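Local structure of hypothetical dTDP-4-dehydrorhamnose 3,5-epimerase (Sulfolobus tokodaii, 2B9U) at residues 45-50 / 129-134; 66-71 / 133-138. The protein probably catalyses the epimerisation of a dTDP-4-keto-6-deoxy sugar at its third and fifth carbons, a step on the way to dTDP-L-rhamnose. All blocks are in the same frame, centred on the assembly; numbering follows the deposited sequence.

Both contacts use strand 126-133 of the jelly-roll-like, flattened cupin barrel. Contact 1 pairs it with strand 44-52, and its centre lies about 10 Å from the centre of the chain. Contact 2, with its centre about 9 Å from that of contact 1, follows the same chain out of the sheet, where 133-138 leaves past the loop that leads into strand 70-75. T133 and H134 belong to both. The two also touch directly: Q46 OE1 of contact 1 lies 3.0 Å from Y137 N of contact 2, a probable hydrogen bond. Y137 is predicted to stack on the thymidine ring of the substrate, so this bond ties strand 44-52 to the backbone of a residue probably involved in binding the nucleotide.

Contact 1 of 2, residues 45-50 / 129-134; sequences IQTNMS and IYFITH
The side chain of Y130 leaves its backbone with CG anti to the carbonyl carbon (chi1 -42°), which lays the ring beside the neighbouring strand, and S50 sets OG between its own N and carbonyl carbon (chi1 65°), facing the phenol. Y130 OH and S50 OG share a hydrogen bond of 2.8 Å. The pair belongs to an antiparallel ladder of the flattened cupin barrel, in which 45-50 and 129-133 run at 163° to each other. At the I45 end is a classic beta bulge: I45 and Q46 both face I132, whose carbonyl oxygen accepts from both amides, nearly straight from I45 N at 2.7 Å and longer from Q46 N at 3.3 Å. Beyond it I132 N donates to Q46 O, and N48 pairs with Y130 as a hydrogen-bonded pair.

On the face of Q46, N48, Y130 and I132, I132 supplies the apolar filling: its CB lies beside Q46 CB, while its CD1 reaches N48 ND2 at 3.3 Å. Q46 suits this place because its extended chain lifts the amide off the sheet to the level of the N48 side chain, where NE2 donates to N48 OD1 at 3.0 Å, almost perfectly straight, and OE1 accepts from Y137 N. The Y130 ring turns its edge to the backbone, with N48 O near the ring plane.

T47, M49, I129 and F131 form the other face. Branched I129 suits it by packing two ways: CG2 meets T47 CG2, and CD1 lies against M49 SD. Strand 45-50 continues the sheet into the second subunit, whose F31 and F26 pack on T47 and M49. Buried T47 OG1 has no polar partner in the model; across the contact it approaches F131 CD1 at 3.6 Å.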
ATOM      1  N   ILE A  45     -10.934  -1.077  -1.583  1.00 27.42           N
ATOM      2  CA  ILE A  45     -11.506  -2.380  -1.266  1.00 26.84           C
ATOM      3  C   ILE A  45     -10.518  -3.539  -1.442  1.00 26.79           C
ATOM      4  O   ILE A  45     -10.731  -4.630  -0.901  1.00 27.04           O
ATOM      5  CB  ILE A  45     -12.834  -2.632  -2.043  1.00 27.41           C
ATOM      6  CG1 ILE A  45     -12.676  -2.413  -3.556  1.00 26.55           C
ATOM      7  CG2 ILE A  45     -13.915  -1.649  -1.560  1.00 27.36           C
ATOM      8  CD1 ILE A  45     -12.000  -3.521  -4.331  1.00 28.10           C
ATOM      9  N   GLN A  46      -9.439  -3.284  -2.180  1.00 25.79           N
ATOM     10  CA  GLN A  46      -8.427  -4.289  -2.507  1.00 25.22           C
ATOM     11  C   GLN A  46      -7.119  -3.555  -2.741  1.00 24.19           C
ATOM     12  O   GLN A  46      -7.133  -2.444  -3.238  1.00 23.77           O
ATOM     13  CB  GLN A  46      -8.826  -5.039  -3.782  1.00 25.55           C
ATOM     14  CG  GLN A  46      -7.806  -6.024  -4.269  1.00 25.57           C
ATOM     15  CD  GLN A  46      -8.368  -7.054  -5.208  1.00 28.38           C
ATOM     16  OE1 GLN A  46      -9.578  -7.270  -5.264  1.00 29.35           O
ATOM     17  NE2 GLN A  46      -7.484  -7.728  -5.938  1.00 29.52           N
ATOM     18  N   THR A  47      -6.007  -4.151  -2.327  1.00 23.61           N
ATOM     19  CA  THR A  47      -4.679  -3.615  -2.655  1.00 22.54           C
ATOM     20  C   THR A  47      -3.833  -4.714  -3.294  1.00 22.25           C
ATOM     21  O   THR A  47      -3.723  -5.832  -2.766  1.00 22.18           O
ATOM     22  CB  THR A  47      -4.022  -2.948  -1.419  1.00 22.78           C
ATOM     23  OG1 THR A  47      -4.843  -1.854  -1.009  1.00 22.31           O
ATOM     24  CG2 THR A  47      -2.612  -2.405  -1.713  1.00 21.26           C
ATOM     25  N   ASN A  48      -3.282  -4.419  -4.461  1.00 21.50           N
ATOM     26  CA  ASN A  48      -2.369  -5.342  -5.139  1.00 21.15           C
ATOM     27  C   ASN A  48      -0.947  -4.781  -5.178  1.00 20.88           C
ATOM     28  O   ASN A  48      -0.748  -3.583  -4.965  1.00 20.50           O
ATOM     29  CB  ASN A  48      -2.838  -5.610  -6.575  1.00 21.00           C
ATOM     30  CG  ASN A  48      -4.133  -6.424  -6.644  1.00 22.78           C
ATOM     31  OD1 ASN A  48      -4.529  -7.065  -5.681  1.00 24.04           O
ATOM     32  ND2 ASN A  48      -4.768  -6.421  -7.804  1.00 22.98           N
ATOM     33  N   MET A  49       0.019  -5.652  -5.475  1.00 21.38           N
ATOM     34  CA  MET A  49       1.409  -5.261  -5.672  1.00 21.89           C
ATOM     35  C   MET A  49       2.056  -6.073  -6.774  1.00 21.63           C
ATOM     36  O   MET A  49       1.848  -7.281  -6.883  1.00 20.79           O
ATOM     37  CB  MET A  49       2.225  -5.405  -4.375  1.00 22.35           C
ATOM     38  CG  MET A  49       3.677  -4.892  -4.494  1.00 23.95           C
ATOM     39  SD  MET A  49       4.610  -4.918  -2.953  1.00 29.37           S
ATOM     40  CE  MET A  49       5.754  -6.246  -3.269  1.00 30.37           C
ATOM     41  N   SER A  50       2.835  -5.393  -7.610  1.00 21.58           N
ATOM     42  CA  SER A  50       3.647  -6.075  -8.610  1.00 21.31           C
ATOM     43  C   SER A  50       5.074  -5.597  -8.532  1.00 22.15           C
ATOM     44  O   SER A  50       5.332  -4.443  -8.162  1.00 22.43           O
ATOM     45  CB  SER A  50       3.101  -5.871 -10.024  1.00 21.52           C
ATOM     46  OG  SER A  50       3.179  -4.518 -10.437  1.00 19.88           O
ATOM     47  N   ILE A 129       2.232  -0.396  -6.405  1.00 18.93           N
ATOM     48  CA  ILE A 129       1.094  -0.684  -5.535  1.00 19.50           C
ATOM     49  C   ILE A 129      -0.161  -0.172  -6.217  1.00 19.18           C
ATOM     50  O   ILE A 129      -0.197   0.955  -6.730  1.00 18.35           O
ATOM     51  CB  ILE A 129       1.232   0.009  -4.148  1.00 18.84           C
ATOM     52  CG1 ILE A 129       2.597  -0.296  -3.529  1.00 22.11           C
ATOM     53  CG2 ILE A 129       0.058  -0.366  -3.207  1.00 20.07           C
ATOM     54  CD1 ILE A 129       2.681  -1.480  -2.632  1.00 22.71           C
ATOM     55  N   TYR A 130      -1.193  -1.010  -6.234  1.00 19.27           N
ATOM     56  CA  TYR A 130      -2.482  -0.610  -6.799  1.00 19.68           C
ATOM     57  C   TYR A 130      -3.517  -0.547  -5.677  1.00 19.73           C
ATOM     58  O   TYR A 130      -3.842  -1.586  -5.082  1.00 20.19           O
ATOM     59  CB  TYR A 130      -2.954  -1.634  -7.848  1.00 19.43           C
ATOM     60  CG  TYR A 130      -1.932  -2.191  -8.833  1.00 19.64           C
ATOM     61  CD1 TYR A 130      -0.879  -3.012  -8.414  1.00 19.33           C
ATOM     62  CD2 TYR A 130      -2.065  -1.950 -10.204  1.00 20.99           C
ATOM     63  CE1 TYR A 130       0.029  -3.556  -9.336  1.00 19.44           C
ATOM     64  CE2 TYR A 130      -1.165  -2.491 -11.136  1.00 21.64           C
ATOM     65  CZ  TYR A 130      -0.120  -3.287 -10.691  1.00 21.31           C
ATOM     66  OH  TYR A 130       0.763  -3.825 -11.603  1.00 21.10           O
ATOM     67  N   PHE A 131      -4.033   0.637  -5.362  1.00 19.90           N
ATOM     68  CA  PHE A 131      -5.149   0.722  -4.428  1.00 20.92           C
ATOM     69  C   PHE A 131      -6.418   0.679  -5.253  1.00 21.87           C
ATOM     70  O   PHE A 131      -6.640   1.553  -6.108  1.00 22.14           O
ATOM     71  CB  PHE A 131      -5.095   1.981  -3.569  1.00 20.71           C
ATOM     72  CG  PHE A 131      -3.808   2.150  -2.822  1.00 20.85           C
ATOM     73  CD1 PHE A 131      -3.561   1.423  -1.661  1.00 22.88           C
ATOM     74  CD2 PHE A 131      -2.844   3.049  -3.271  1.00 18.96           C
ATOM     75  CE1 PHE A 131      -2.358   1.590  -0.962  1.00 22.54           C
ATOM     76  CE2 PHE A 131      -1.643   3.213  -2.592  1.00 20.12           C
ATOM     77  CZ  PHE A 131      -1.404   2.485  -1.430  1.00 22.03           C
ATOM     78  N   ILE A 132      -7.226  -0.357  -5.032  1.00 22.20           N
ATOM     79  CA  ILE A 132      -8.367  -0.655  -5.922  1.00 23.03           C
ATOM     80  C   ILE A 132      -9.682  -0.304  -5.239  1.00 23.76           C
ATOM     81  O   ILE A 132      -9.921  -0.676  -4.074  1.00 24.64           O
ATOM     82  CB  ILE A 132      -8.322  -2.138  -6.446  1.00 23.06           C
ATOM     83  CG1 ILE A 132      -7.125  -2.322  -7.371  1.00 23.76           C
ATOM     84  CG2 ILE A 132      -9.607  -2.553  -7.222  1.00 22.55           C
ATOM     85  CD1 ILE A 132      -6.626  -3.744  -7.432  1.00 28.18           C
ATOM     86  N   THR A 133     -10.509   0.464  -5.949  1.00 24.49           N
ATOM     87  CA  THR A 133     -11.802   0.906  -5.429  1.00 24.69           C
ATOM     88  C   THR A 133     -12.913   0.269  -6.254  1.00 25.30           C
ATOM     89  O   THR A 133     -12.648  -0.342  -7.300  1.00 25.68           O
ATOM     90  CB  THR A 133     -11.947   2.455  -5.450  1.00 24.77           C
ATOM     91  OG1 THR A 133     -12.128   2.903  -6.798  1.00 23.66           O
ATOM     92  CG2 THR A 133     -10.708   3.159  -4.827  1.00 23.81           C
ATOM     93  N   HIS A 134     -14.143   0.382  -5.754  1.00 26.83           N
ATOM     94  CA  HIS A 134     -15.386  -0.042  -6.440  1.00 27.99           C
ATOM     95  C   HIS A 134     -15.698  -1.530  -6.351  1.00 28.81           C
ATOM     96  O   HIS A 134     -16.707  -1.921  -5.755  1.00 29.52           O
ATOM     97  CB  HIS A 134     -15.433   0.428  -7.909  1.00 27.90           C
ATOM     98  CG  HIS A 134     -15.641   1.898  -8.067  1.00 27.98           C
ATOM     99  ND1 HIS A 134     -14.666   2.822  -7.758  1.00 27.02           N
ATOM    100  CD2 HIS A 134     -16.707   2.609  -8.516  1.00 29.60           C
ATOM    101  CE1 HIS A 134     -15.117   4.039  -8.014  1.00 29.28           C
ATOM    102  NE2 HIS A 134     -16.355   3.938  -8.468  1.00 30.22           N
TER

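Contact 2 of 2, residues 66-71 / 133-138; sequences PKEQGK and THNEYS
N135 reaches over to the backbone of 66-71, its ND2 donating to E68 O at 3.0 Å, in the carbonyl plane and on a lone pair. N135 stands where the chain leaves strand 126-133 of the jelly-roll-like barrel, and its first torsion, with CG anti to the carbonyl carbon (chi1 -73°), puts the amide beside K67 CA.

The close-packed end is at G70 and T133. T133 N donates to G70 O at 2.9 Å with an angle of 177°, although it comes from well above the carbonyl plane; the return bond from G70 N to T133 O is weak. Glycine suits this spot because a CB on G70 would lie only 2.5 Å from T133 OG1. That hydroxyl shares a hydrogen bond of 2.7 Å with H134 ND1, in the plane of the imidazole, while H134 CB lies close to E68 O. W111 of strand 109-112 packs on both T133 and H134.

Away from the sheet the fit is looser. K67, bent at chi2, lays its aliphatic part across the N135 side chain at about a right angle and against S138, CG lying 3.8 Å from S138 OG, a hydroxyl hydrogen-bonded to H141 ND1. E136 OE2 accepts from the backbone N of E34 of the second subunit, and Y137, predicted to stack on the thymidine ring, is exposed. A leucine in place of N135 would probably leave E68 O without this side-chain donor and take from the bridging water its N-H partner. The carboxylate of E68 stands nearly perpendicular to the N135 amide and meets it through solvent: one water donates to E68 OE2 at 2.7 Å and accepts from N135 ND2 at 3.1 Å.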
ATOM      1  N   PRO A  66     -20.789  -4.811 -14.252  1.00 38.01           N
ATOM      2  CA  PRO A  66     -20.970  -4.134 -12.968  1.00 37.58           C
ATOM      3  C   PRO A  66     -19.832  -4.390 -11.979  1.00 37.07           C
ATOM      4  O   PRO A  66     -20.042  -4.325 -10.763  1.00 36.93           O
ATOM      5  CB  PRO A  66     -22.241  -4.801 -12.435  1.00 37.85           C
ATOM      6  CG  PRO A  66     -22.116  -6.221 -12.889  1.00 37.39           C
ATOM      7  CD  PRO A  66     -21.285  -6.201 -14.180  1.00 38.15           C
ATOM      8  N   LYS A  67     -18.652  -4.699 -12.506  1.00 36.38           N
ATOM      9  CA  LYS A  67     -17.470  -4.975 -11.694  1.00 35.57           C
ATOM     10  C   LYS A  67     -16.321  -4.040 -12.079  1.00 34.48           C
ATOM     11  O   LYS A  67     -15.149  -4.418 -12.031  1.00 34.76           O
ATOM     12  CB  LYS A  67     -17.057  -6.445 -11.844  1.00 35.73           C
ATOM     13  CG  LYS A  67     -18.046  -7.436 -11.237  1.00 36.63           C
ATOM     14  CD  LYS A  67     -17.943  -7.481  -9.730  1.00 36.63           C
ATOM     15  CE  LYS A  67     -19.044  -8.359  -9.131  1.00 39.07           C
ATOM     16  NZ  LYS A  67     -18.857  -8.539  -7.641  1.00 38.59           N
ATOM     17  N   GLU A  68     -16.681  -2.819 -12.455  1.00 32.86           N
ATOM     18  CA  GLU A  68     -15.726  -1.775 -12.790  1.00 31.67           C
ATOM     19  C   GLU A  68     -14.899  -1.341 -11.571  1.00 30.15           C
ATOM     20  O   GLU A  68     -15.343  -1.439 -10.431  1.00 29.80           O
ATOM     21  CB  GLU A  68     -16.449  -0.581 -13.435  1.00 31.47           C
ATOM     22  CG  GLU A  68     -17.306   0.293 -12.491  1.00 32.81           C
ATOM     23  CD  GLU A  68     -18.577  -0.384 -11.971  1.00 34.32           C
ATOM     24  OE1 GLU A  68     -19.010  -1.419 -12.528  1.00 33.54           O
ATOM     25  OE2 GLU A  68     -19.144   0.136 -10.986  1.00 35.96           O
ATOM     26  N   GLN A  69     -13.690  -0.863 -11.831  1.00 28.85           N
ATOM     27  CA  GLN A  69     -12.761  -0.523 -10.771  1.00 27.21           C
ATOM     28  C   GLN A  69     -12.151   0.852 -11.000  1.00 26.52           C
ATOM     29  O   GLN A  69     -11.836   1.218 -12.128  1.00 26.54           O
ATOM     30  CB  GLN A  69     -11.641  -1.573 -10.691  1.00 27.47           C
ATOM     31  CG  GLN A  69     -12.068  -2.955 -10.228  1.00 25.80           C
ATOM     32  CD  GLN A  69     -10.952  -3.996 -10.311  1.00 26.89           C
ATOM     33  OE1 GLN A  69     -10.790  -4.820  -9.401  1.00 28.59           O
ATOM     34  NE2 GLN A  69     -10.187  -3.974 -11.396  1.00 23.64           N
ATOM     35  N   GLY A  70     -12.004   1.606  -9.916  1.00 25.04           N
ATOM     36  CA  GLY A  70     -11.087   2.725  -9.875  1.00 23.58           C
ATOM     37  C   GLY A  70      -9.758   2.247  -9.332  1.00 22.33           C
ATOM     38  O   GLY A  70      -9.696   1.204  -8.678  1.00 22.42           O
ATOM     39  N   LYS A  71      -8.694   2.989  -9.626  1.00 21.33           N
ATOM     40  CA  LYS A  71      -7.313   2.593  -9.279  1.00 20.74           C
ATOM     41  C   LYS A  71      -6.472   3.805  -8.872  1.00 20.34           C
ATOM     42  O   LYS A  71      -6.473   4.841  -9.564  1.00 20.20           O
ATOM     43  CB  LYS A  71      -6.645   1.881 -10.467  1.00 20.58           C
ATOM     44  CG  LYS A  71      -7.322   0.548 -10.866  1.00 21.58           C
ATOM     45  CD  LYS A  71      -6.682  -0.061 -12.082  1.00 21.68           C
ATOM     46  CE  LYS A  71      -7.604  -1.109 -12.717  1.00 23.47           C
ATOM     47  NZ  LYS A  71      -7.146  -1.493 -14.102  1.00 24.92           N
ATOM     48  N   THR A 133     -10.509   0.464  -5.949  1.00 24.49           N
ATOM     49  CA  THR A 133     -11.802   0.906  -5.429  1.00 24.69           C
ATOM     50  C   THR A 133     -12.913   0.269  -6.254  1.00 25.30           C
ATOM     51  O   THR A 133     -12.648  -0.342  -7.300  1.00 25.68           O
ATOM     52  CB  THR A 133     -11.947   2.455  -5.450  1.00 24.77           C
ATOM     53  OG1 THR A 133     -12.128   2.903  -6.798  1.00 23.66           O
ATOM     54  CG2 THR A 133     -10.708   3.159  -4.827  1.00 23.81           C
ATOM     55  N   HIS A 134     -14.143   0.382  -5.754  1.00 26.83           N
ATOM     56  CA  HIS A 134     -15.386  -0.042  -6.440  1.00 27.99           C
ATOM     57  C   HIS A 134     -15.698  -1.530  -6.351  1.00 28.81           C
ATOM     58  O   HIS A 134     -16.707  -1.921  -5.755  1.00 29.52           O
ATOM     59  CB  HIS A 134     -15.433   0.428  -7.909  1.00 27.90           C
ATOM     60  CG  HIS A 134     -15.641   1.898  -8.067  1.00 27.98           C
ATOM     61  ND1 HIS A 134     -14.666   2.822  -7.758  1.00 27.02           N
ATOM     62  CD2 HIS A 134     -16.707   2.609  -8.516  1.00 29.60           C
ATOM     63  CE1 HIS A 134     -15.117   4.039  -8.014  1.00 29.28           C
ATOM     64  NE2 HIS A 134     -16.355   3.938  -8.468  1.00 30.22           N
ATOM     65  N   ASN A 135     -14.839  -2.352  -6.937  1.00 29.89           N
ATOM     66  CA  ASN A 135     -15.062  -3.790  -7.025  1.00 30.99           C
ATOM     67  C   ASN A 135     -13.780  -4.578  -7.015  1.00 32.09           C
ATOM     68  O   ASN A 135     -12.779  -4.151  -7.584  1.00 32.19           O
ATOM     69  CB  ASN A 135     -15.829  -4.130  -8.295  1.00 30.86           C
ATOM     70  CG  ASN A 135     -17.272  -3.728  -8.205  1.00 31.62           C
ATOM     71  OD1 ASN A 135     -18.011  -4.219  -7.345  1.00 31.32           O
ATOM     72  ND2 ASN A 135     -17.675  -2.801  -9.058  1.00 32.03           N
ATOM     73  N   GLU A 136     -13.822  -5.744  -6.381  1.00 32.89           N
ATOM     74  CA  GLU A 136     -12.671  -6.620  -6.317  1.00 34.27           C
ATOM     75  C   GLU A 136     -12.339  -7.249  -7.671  1.00 34.98           C
ATOM     76  O   GLU A 136     -13.069  -7.082  -8.652  1.00 35.23           O
ATOM     77  CB  GLU A 136     -12.902  -7.706  -5.267  1.00 34.54           C
ATOM     78  CG  GLU A 136     -13.003  -7.164  -3.860  1.00 36.82           C
ATOM     79  CD  GLU A 136     -13.175  -8.253  -2.813  1.00 39.73           C
ATOM     80  OE1 GLU A 136     -12.957  -9.457  -3.125  1.00 40.97           O
ATOM     81  OE2 GLU A 136     -13.540  -7.890  -1.673  1.00 41.02           O
ATOM     82  N   TYR A 137     -11.198  -7.931  -7.702  1.00 35.73           N
ATOM     83  CA  TYR A 137     -10.825  -8.873  -8.739  1.00 36.68           C
ATOM     84  C   TYR A 137     -12.018  -9.729  -9.132  1.00 37.59           C
ATOM     85  O   TYR A 137     -12.661 -10.355  -8.275  1.00 37.80           O
ATOM     86  CB  TYR A 137      -9.729  -9.759  -8.175  1.00 36.67           C
ATOM     87  CG  TYR A 137      -9.230 -10.884  -9.057  1.00 37.27           C
ATOM     88  CD1 TYR A 137      -8.838 -10.658 -10.376  1.00 38.02           C
ATOM     89  CD2 TYR A 137      -9.092 -12.171  -8.542  1.00 37.79           C
ATOM     90  CE1 TYR A 137      -8.348 -11.704 -11.168  1.00 38.96           C
ATOM     91  CE2 TYR A 137      -8.598 -13.213  -9.321  1.00 38.61           C
ATOM     92  CZ  TYR A 137      -8.227 -12.973 -10.624  1.00 37.86           C
ATOM     93  OH  TYR A 137      -7.763 -14.010 -11.390  1.00 38.75           O
ATOM     94  N   SER A 138     -12.325  -9.725 -10.425  1.00 38.27           N
ATOM     95  CA  SER A 138     -13.428 -10.512 -10.971  1.00 39.29           C
ATOM     96  C   SER A 138     -13.083 -10.913 -12.404  1.00 39.52           C
ATOM     97  O   SER A 138     -13.352 -10.157 -13.345  1.00 39.80           O
ATOM     98  CB  SER A 138     -14.745  -9.724 -10.925  1.00 39.45           C
ATOM     99  OG  SER A 138     -15.831 -10.489 -11.424  1.00 40.03           O
TER
HETATM  100  O   HOH W   1     -19.942  -0.687  -8.517  1.00 49.22           O